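Local coordinates for protein putative short-chain oxidoreductase (Thermus thermophilus, PDB 2YUT) that binds NADP(H) in a Rossmann-type fold and is probably an oxidoreductase of the short-chain dehydrogenase/reductase family, at residues A17-S28 / L38-A49. Numbering follows the deposited sequence.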
ATOM      1  N   ALA A  17       0.322  26.877   2.654  1.00 10.36           N
ATOM      2  CA  ALA A  17      -0.174  27.767   3.701  1.00 16.65           C
ATOM      3  C   ALA A  17      -0.007  29.238   3.325  1.00 19.02           C
ATOM      4  O   ALA A  17      -0.938  30.030   3.479  1.00 17.75           O
ATOM      5  CB  ALA A  17       0.536  27.481   5.020  1.00  8.84           C
ATOM      6  N   ARG A  18       1.174  29.601   2.831  1.00 12.77           N
ATOM      7  CA  ARG A  18       1.431  30.984   2.443  1.00 18.41           C
ATOM      8  C   ARG A  18       0.640  31.365   1.197  1.00 22.64           C
ATOM      9  O   ARG A  18       0.218  32.504   1.062  1.00 19.55           O
ATOM     10  CB  ARG A  18       2.928  31.204   2.207  1.00 21.46           C
ATOM     11  CG  ARG A  18       3.748  31.052   3.481  1.00 25.24           C
ATOM     12  CD  ARG A  18       5.214  31.379   3.282  1.00 22.29           C
ATOM     13  NE  ARG A  18       5.909  31.397   4.566  1.00 30.71           N
ATOM     14  CZ  ARG A  18       6.507  30.345   5.116  1.00 32.89           C
ATOM     15  NH1 ARG A  18       6.513  29.173   4.493  1.00 29.99           N
ATOM     16  NH2 ARG A  18       7.082  30.462   6.306  1.00 33.08           N
ATOM     17  N   ALA A  19       0.427  30.404   0.300  1.00 16.13           N
ATOM     18  CA  ALA A  19      -0.320  30.663  -0.926  1.00 16.19           C
ATOM     19  C   ALA A  19      -1.817  30.815  -0.675  1.00 20.40           C
ATOM     20  O   ALA A  19      -2.525  31.417  -1.482  1.00 16.24           O
ATOM     21  CB  ALA A  19      -0.085  29.536  -1.935  1.00 12.76           C
ATOM     22  N   LEU A  20      -2.295  30.286   0.447  1.00 17.60           N
ATOM     23  CA  LEU A  20      -3.721  30.338   0.762  1.00 15.74           C
ATOM     24  C   LEU A  20      -4.067  31.164   1.999  1.00 14.48           C
ATOM     25  O   LEU A  20      -5.193  31.097   2.495  1.00 19.11           O
ATOM     26  CB  LEU A  20      -4.242  28.903   0.944  1.00 16.49           C
ATOM     27  CG  LEU A  20      -4.154  27.996  -0.293  1.00 18.89           C
ATOM     28  CD1 LEU A  20      -4.225  26.525   0.107  1.00 13.74           C
ATOM     29  CD2 LEU A  20      -5.283  28.354  -1.253  1.00 15.08           C
ATOM     30  N   LYS A  21      -3.118  31.954   2.488  1.00 19.53           N
ATOM     31  CA  LYS A  21      -3.346  32.749   3.692  1.00 23.83           C
ATOM     32  C   LYS A  21      -4.572  33.673   3.699  1.00 25.32           C
ATOM     33  O   LYS A  21      -5.046  34.069   4.763  1.00 29.38           O
ATOM     34  CB  LYS A  21      -2.089  33.550   4.047  1.00 30.86           C
ATOM     35  CG  LYS A  21      -1.641  34.549   3.004  1.00 31.70           C
ATOM     36  CD  LYS A  21      -0.593  35.491   3.589  1.00 46.63           C
ATOM     37  CE  LYS A  21      -1.134  36.216   4.820  1.00 59.02           C
ATOM     38  NZ  LYS A  21      -0.175  37.205   5.390  1.00 63.06           N
ATOM     39  N   GLY A  22      -5.098  34.021   2.533  1.00 19.55           N
ATOM     40  CA  GLY A  22      -6.275  34.877   2.527  1.00 29.24           C
ATOM     41  C   GLY A  22      -7.567  34.171   2.932  1.00 27.62           C
ATOM     42  O   GLY A  22      -8.609  34.809   3.078  1.00 21.52           O
ATOM     43  N   HIS A  23      -7.503  32.859   3.136  1.00 20.75           N
ATOM     44  CA  HIS A  23      -8.689  32.067   3.487  1.00 13.83           C
ATOM     45  C   HIS A  23      -8.858  31.797   4.981  1.00 12.59           C
ATOM     46  O   HIS A  23      -8.070  32.272   5.796  1.00 18.59           O
ATOM     47  CB  HIS A  23      -8.629  30.730   2.738  1.00 13.76           C
ATOM     48  CG  HIS A  23      -8.720  30.869   1.252  1.00 13.18           C
ATOM     49  ND1 HIS A  23      -9.923  30.989   0.590  1.00 17.91           N
ATOM     50  CD2 HIS A  23      -7.756  30.977   0.307  1.00 16.91           C
ATOM     51  CE1 HIS A  23      -9.694  31.169  -0.700  1.00 21.53           C
ATOM     52  NE2 HIS A  23      -8.388  31.167  -0.898  1.00 13.68           N
ATOM     53  N   ASP A  24      -9.907  31.050   5.328  1.00 15.56           N
ATOM     54  CA  ASP A  24     -10.166  30.652   6.713  1.00 14.95           C
ATOM     55  C   ASP A  24      -9.297  29.404   6.799  1.00 15.60           C
ATOM     56  O   ASP A  24      -9.743  28.286   6.514  1.00 19.13           O
ATOM     57  CB  ASP A  24     -11.638  30.294   6.906  1.00 14.35           C
ATOM     58  CG  ASP A  24     -11.925  29.679   8.272  1.00 18.77           C
ATOM     59  OD1 ASP A  24     -13.049  29.176   8.473  1.00 16.58           O
ATOM     60  OD2 ASP A  24     -11.032  29.694   9.150  1.00 22.66           O
ATOM     61  N   LEU A  25      -8.048  29.617   7.184  1.00 15.12           N
ATOM     62  CA  LEU A  25      -7.046  28.561   7.216  1.00 21.18           C
ATOM     63  C   LEU A  25      -6.761  27.855   8.543  1.00 22.90           C
ATOM     64  O   LEU A  25      -6.604  28.493   9.586  1.00 14.29           O
ATOM     65  CB  LEU A  25      -5.746  29.152   6.658  1.00 21.57           C
ATOM     66  CG  LEU A  25      -4.613  28.291   6.111  1.00 31.01           C
ATOM     67  CD1 LEU A  25      -5.125  27.407   4.984  1.00 27.46           C
ATOM     68  CD2 LEU A  25      -3.509  29.218   5.603  1.00 24.36           C
ATOM     69  N   LEU A  26      -6.701  26.525   8.486  1.00 15.74           N
ATOM     70  CA  LEU A  26      -6.370  25.717   9.659  1.00 17.21           C
ATOM     71  C   LEU A  26      -5.122  24.933   9.275  1.00 19.37           C
ATOM     72  O   LEU A  26      -5.075  24.310   8.209  1.00 17.44           O
ATOM     73  CB  LEU A  26      -7.505  24.752  10.023  1.00 16.54           C
ATOM     74  CG  LEU A  26      -8.806  25.412  10.483  1.00 28.90           C
ATOM     75  CD1 LEU A  26      -9.657  25.754   9.271  1.00 25.91           C
ATOM     76  CD2 LEU A  26      -9.561  24.474  11.406  1.00 32.49           C
ATOM     77  N   LEU A  27      -4.108  24.977  10.133  1.00 16.30           N
ATOM     78  CA  LEU A  27      -2.850  24.291   9.865  1.00 11.69           C
ATOM     79  C   LEU A  27      -2.562  23.223  10.916  1.00 19.45           C
ATOM     80  O   LEU A  27      -2.744  23.458  12.111  1.00 15.55           O
ATOM     81  CB  LEU A  27      -1.699  25.307   9.839  1.00 10.26           C
ATOM     82  CG  LEU A  27      -1.857  26.539   8.926  1.00  9.17           C
ATOM     83  CD1 LEU A  27      -0.622  27.427   9.035  1.00  6.48           C
ATOM     84  CD2 LEU A  27      -2.061  26.106   7.480  1.00  6.16           C
ATOM     85  N   SER A  28      -2.122  22.051  10.467  1.00 15.36           N
ATOM     86  CA  SER A  28      -1.792  20.969  11.385  1.00 22.96           C
ATOM     87  C   SER A  28      -0.442  20.332  11.043  1.00 21.85           C
ATOM     88  O   SER A  28      -0.050  20.261   9.874  1.00 20.60           O
ATOM     89  CB  SER A  28      -2.885  19.902  11.372  1.00 23.45           C
ATOM     90  OG  SER A  28      -2.677  18.961  12.408  1.00 15.59           O
ATOM     91  N   LEU A  38       4.117  29.586  12.044  1.00 19.06           N
ATOM     92  CA  LEU A  38       3.634  29.694  10.670  1.00 18.92           C
ATOM     93  C   LEU A  38       2.176  30.142  10.703  1.00 18.66           C
ATOM     94  O   LEU A  38       1.773  31.049   9.971  1.00 18.34           O
ATOM     95  CB  LEU A  38       3.731  28.345   9.946  1.00 18.28           C
ATOM     96  CG  LEU A  38       3.120  28.290   8.536  1.00 18.84           C
ATOM     97  CD1 LEU A  38       3.832  29.279   7.627  1.00  9.04           C
ATOM     98  CD2 LEU A  38       3.238  26.877   7.968  1.00 12.39           C
ATOM     99  N   ALA A  39       1.387  29.504  11.564  1.00 12.90           N
ATOM    100  CA  ALA A  39      -0.024  29.847  11.689  1.00 17.63           C
ATOM    101  C   ALA A  39      -0.176  31.334  12.022  1.00 14.40           C
ATOM    102  O   ALA A  39      -1.010  32.024  11.440  1.00 18.33           O
ATOM    103  CB  ALA A  39      -0.680  28.989  12.767  1.00 13.01           C
ATOM    104  N   ARG A  40       0.643  31.823  12.948  1.00 14.03           N
ATOM    105  CA  ARG A  40       0.598  33.226  13.349  1.00 23.64           C
ATOM    106  C   ARG A  40       0.984  34.121  12.173  1.00 23.83           C
ATOM    107  O   ARG A  40       0.344  35.137  11.912  1.00 24.55           O
ATOM    108  CB  ARG A  40       1.561  33.479  14.511  1.00 24.37           C
ATOM    109  CG  ARG A  40       1.607  34.927  14.976  1.00 28.98           C
ATOM    110  CD  ARG A  40       2.756  35.148  15.949  1.00 40.90           C
ATOM    111  NE  ARG A  40       2.904  36.554  16.315  1.00 63.58           N
ATOM    112  CZ  ARG A  40       3.944  37.044  16.982  1.00 74.95           C
ATOM    113  NH1 ARG A  40       3.997  38.338  17.276  1.00 69.84           N
ATOM    114  NH2 ARG A  40       4.937  36.243  17.351  1.00 81.03           N
ATOM    115  N   GLU A  41       2.040  33.731  11.469  1.00 21.03           N
ATOM    116  CA  GLU A  41       2.520  34.481  10.316  1.00 25.67           C
ATOM    117  C   GLU A  41       1.443  34.646   9.248  1.00 25.90           C
ATOM    118  O   GLU A  41       1.317  35.712   8.651  1.00 21.23           O
ATOM    119  CB  GLU A  41       3.726  33.778   9.695  1.00 24.37           C
ATOM    120  CG  GLU A  41       4.259  34.446   8.430  1.00 34.22           C
ATOM    121  CD  GLU A  41       5.150  33.520   7.620  1.00 46.52           C
ATOM    122  OE1 GLU A  41       6.002  32.839   8.231  1.00 42.15           O
ATOM    123  OE2 GLU A  41       5.002  33.476   6.375  1.00 41.22           O
ATOM    124  N   VAL A  42       0.670  33.593   9.001  1.00 21.39           N
ATOM    125  CA  VAL A  42      -0.365  33.664   7.977  1.00 14.34           C
ATOM    126  C   VAL A  42      -1.781  33.876   8.506  1.00 21.90           C
ATOM    127  O   VAL A  42      -2.739  33.809   7.745  1.00 25.16           O
ATOM    128  CB  VAL A  42      -0.343  32.409   7.086  1.00 20.10           C
ATOM    129  CG1 VAL A  42       1.013  32.288   6.423  1.00 17.21           C
ATOM    130  CG2 VAL A  42      -0.645  31.161   7.911  1.00 12.83           C
ATOM    131  N   GLY A  43      -1.912  34.136   9.805  1.00 18.03           N
ATOM    132  CA  GLY A  43      -3.228  34.369  10.371  1.00 16.87           C
ATOM    133  C   GLY A  43      -4.130  33.147  10.396  1.00 24.73           C
ATOM    134  O   GLY A  43      -5.354  33.269  10.303  1.00 18.15           O
ATOM    135  N   ALA A  44      -3.532  31.966  10.527  1.00 15.80           N
ATOM    136  CA  ALA A  44      -4.298  30.726  10.567  1.00 19.26           C
ATOM    137  C   ALA A  44      -4.426  30.170  11.981  1.00 21.42           C
ATOM    138  O   ALA A  44      -3.869  30.712  12.940  1.00 17.55           O
ATOM    139  CB  ALA A  44      -3.647  29.682   9.666  1.00 16.90           C
ATOM    140  N   ARG A  45      -5.175  29.082  12.105  1.00 17.90           N
ATOM    141  CA  ARG A  45      -5.341  28.424  13.392  1.00 23.06           C
ATOM    142  C   ARG A  45      -4.388  27.233  13.434  1.00 21.30           C
ATOM    143  O   ARG A  45      -4.305  26.477  12.468  1.00 22.78           O
ATOM    144  CB  ARG A  45      -6.785  27.958  13.559  1.00 16.27           C
ATOM    145  CG  ARG A  45      -7.711  29.046  14.043  1.00 24.52           C
ATOM    146  CD  ARG A  45      -9.110  28.524  14.175  1.00 27.17           C
ATOM    147  NE  ARG A  45      -9.768  28.435  12.879  1.00 28.78           N
ATOM    148  CZ  ARG A  45     -10.858  27.713  12.657  1.00 35.68           C
ATOM    149  NH1 ARG A  45     -11.395  27.014  13.649  1.00 23.15           N
ATOM    150  NH2 ARG A  45     -11.421  27.703  11.453  1.00 25.01           N
ATOM    151  N   ALA A  46      -3.660  27.084  14.538  1.00 17.78           N
ATOM    152  CA  ALA A  46      -2.709  25.982  14.703  1.00 11.31           C
ATOM    153  C   ALA A  46      -3.304  24.865  15.553  1.00 17.91           C
ATOM    154  O   ALA A  46      -3.670  25.079  16.709  1.00 16.69           O
ATOM    155  CB  ALA A  46      -1.417  26.487  15.351  1.00 11.36           C
ATOM    156  N   LEU A  47      -3.386  23.674  14.973  1.00 14.26           N
ATOM    157  CA  LEU A  47      -3.930  22.509  15.660  1.00 18.60           C
ATOM    158  C   LEU A  47      -2.975  21.333  15.451  1.00 20.32           C
ATOM    159  O   LEU A  47      -3.162  20.522  14.547  1.00 18.67           O
ATOM    160  CB  LEU A  47      -5.319  22.167  15.098  1.00 18.20           C
ATOM    161  CG  LEU A  47      -6.461  23.150  15.376  1.00 19.70           C
ATOM    162  CD1 LEU A  47      -7.701  22.759  14.575  1.00 24.75           C
ATOM    163  CD2 LEU A  47      -6.768  23.160  16.868  1.00 16.54           C
ATOM    164  N   PRO A  48      -1.932  21.234  16.290  1.00 15.39           N
ATOM    165  CA  PRO A  48      -0.943  20.152  16.189  1.00 13.92           C
ATOM    166  C   PRO A  48      -1.521  18.769  16.468  1.00 18.80           C
ATOM    167  O   PRO A  48      -2.454  18.627  17.257  1.00 22.65           O
ATOM    168  CB  PRO A  48       0.113  20.556  17.212  1.00 16.89           C
ATOM    169  CG  PRO A  48      -0.699  21.250  18.271  1.00 11.66           C
ATOM    170  CD  PRO A  48      -1.639  22.108  17.443  1.00 13.38           C
ATOM    171  N   ALA A  49      -0.964  17.751  15.815  1.00 17.58           N
ATOM    172  CA  ALA A  49      -1.433  16.384  16.015  1.00 17.51           C
ATOM    173  C   ALA A  49      -0.590  15.332  15.302  1.00 18.94           C
ATOM    174  O   ALA A  49       0.160  15.639  14.375  1.00 20.77           O
ATOM    175  CB  ALA A  49      -2.879  16.264  15.559  1.00 19.72           C
TER
HETATM  176  O   HOH W   1      -4.856  32.797   6.978  1.00 25.51           O
HETATM  177  O   HOH W   2      -7.299  32.141   8.356  1.00 23.64           O
HETATM  178  O   HOH W   3      -8.825  29.860  10.657  1.00 25.99           O
HETATM  179  O   HOH W   4      -0.934  16.937  12.034  1.00 21.52           O
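L27 pushes its CD1 methyl under helix 38-42, where it meets A39 CA at 3.6 Å. A leucine suits this place because its end carries CD1 in among L38, A39, V42 and A44, while CG rests on A44 CB; the small A39 probably lets the helix settle close to the strand. V42 spreads its two methyls: CG2 faces L25 and L27, while CG1 turns toward helix 17-19, with CB resting 3.7 Å from K21 CB.

At the solvent side, where paired opposite charges are at home, R18 grips E41 side-on in a salt bridge, NE to OE2 at 2.9 Å and NH2 to OE1 at 3.2 Å. Both bonds use syn lone pairs, though the two flat groups are turned 36° apart; L38 CD1 lies over one guanidinium face, toward its rim. On the opposite sheet face from L27, L26 CD2 sits over one face of the R45 guanidinium, near its rim, and NH2 makes a 3.1 Å salt bridge to D24 OD2 with the groups nearly coplanar. The bend at chi3 (-78°) turns the guanidinium toward strand 24-28, alongside L26, to reach this carboxylate. A water joins D24 OD2, L25 O and R45 NE, and R2 pairs with the other oxygen, OD1. An asparagine at D24 would probably leave R45 and R2 without their shared countercharge and weaken the hold on both guanidinium groups.

Behind these side chains, parallel backbone bonds fix the register: R45 N to L25 O, L27 N to R45 O, and L47 N to L27 O. S28 continues the link by giving its hydroxyl proton to L47 O (2.7 Å), and G43, with positive phi, ends the helix in a Schellman motif. Strand 24-28, helix 32-42 and edge strand 45-46 make a right-handed beta-alpha-beta crossover of the Rossmann fold, and the chain then runs on to A49 beside the bound NADP.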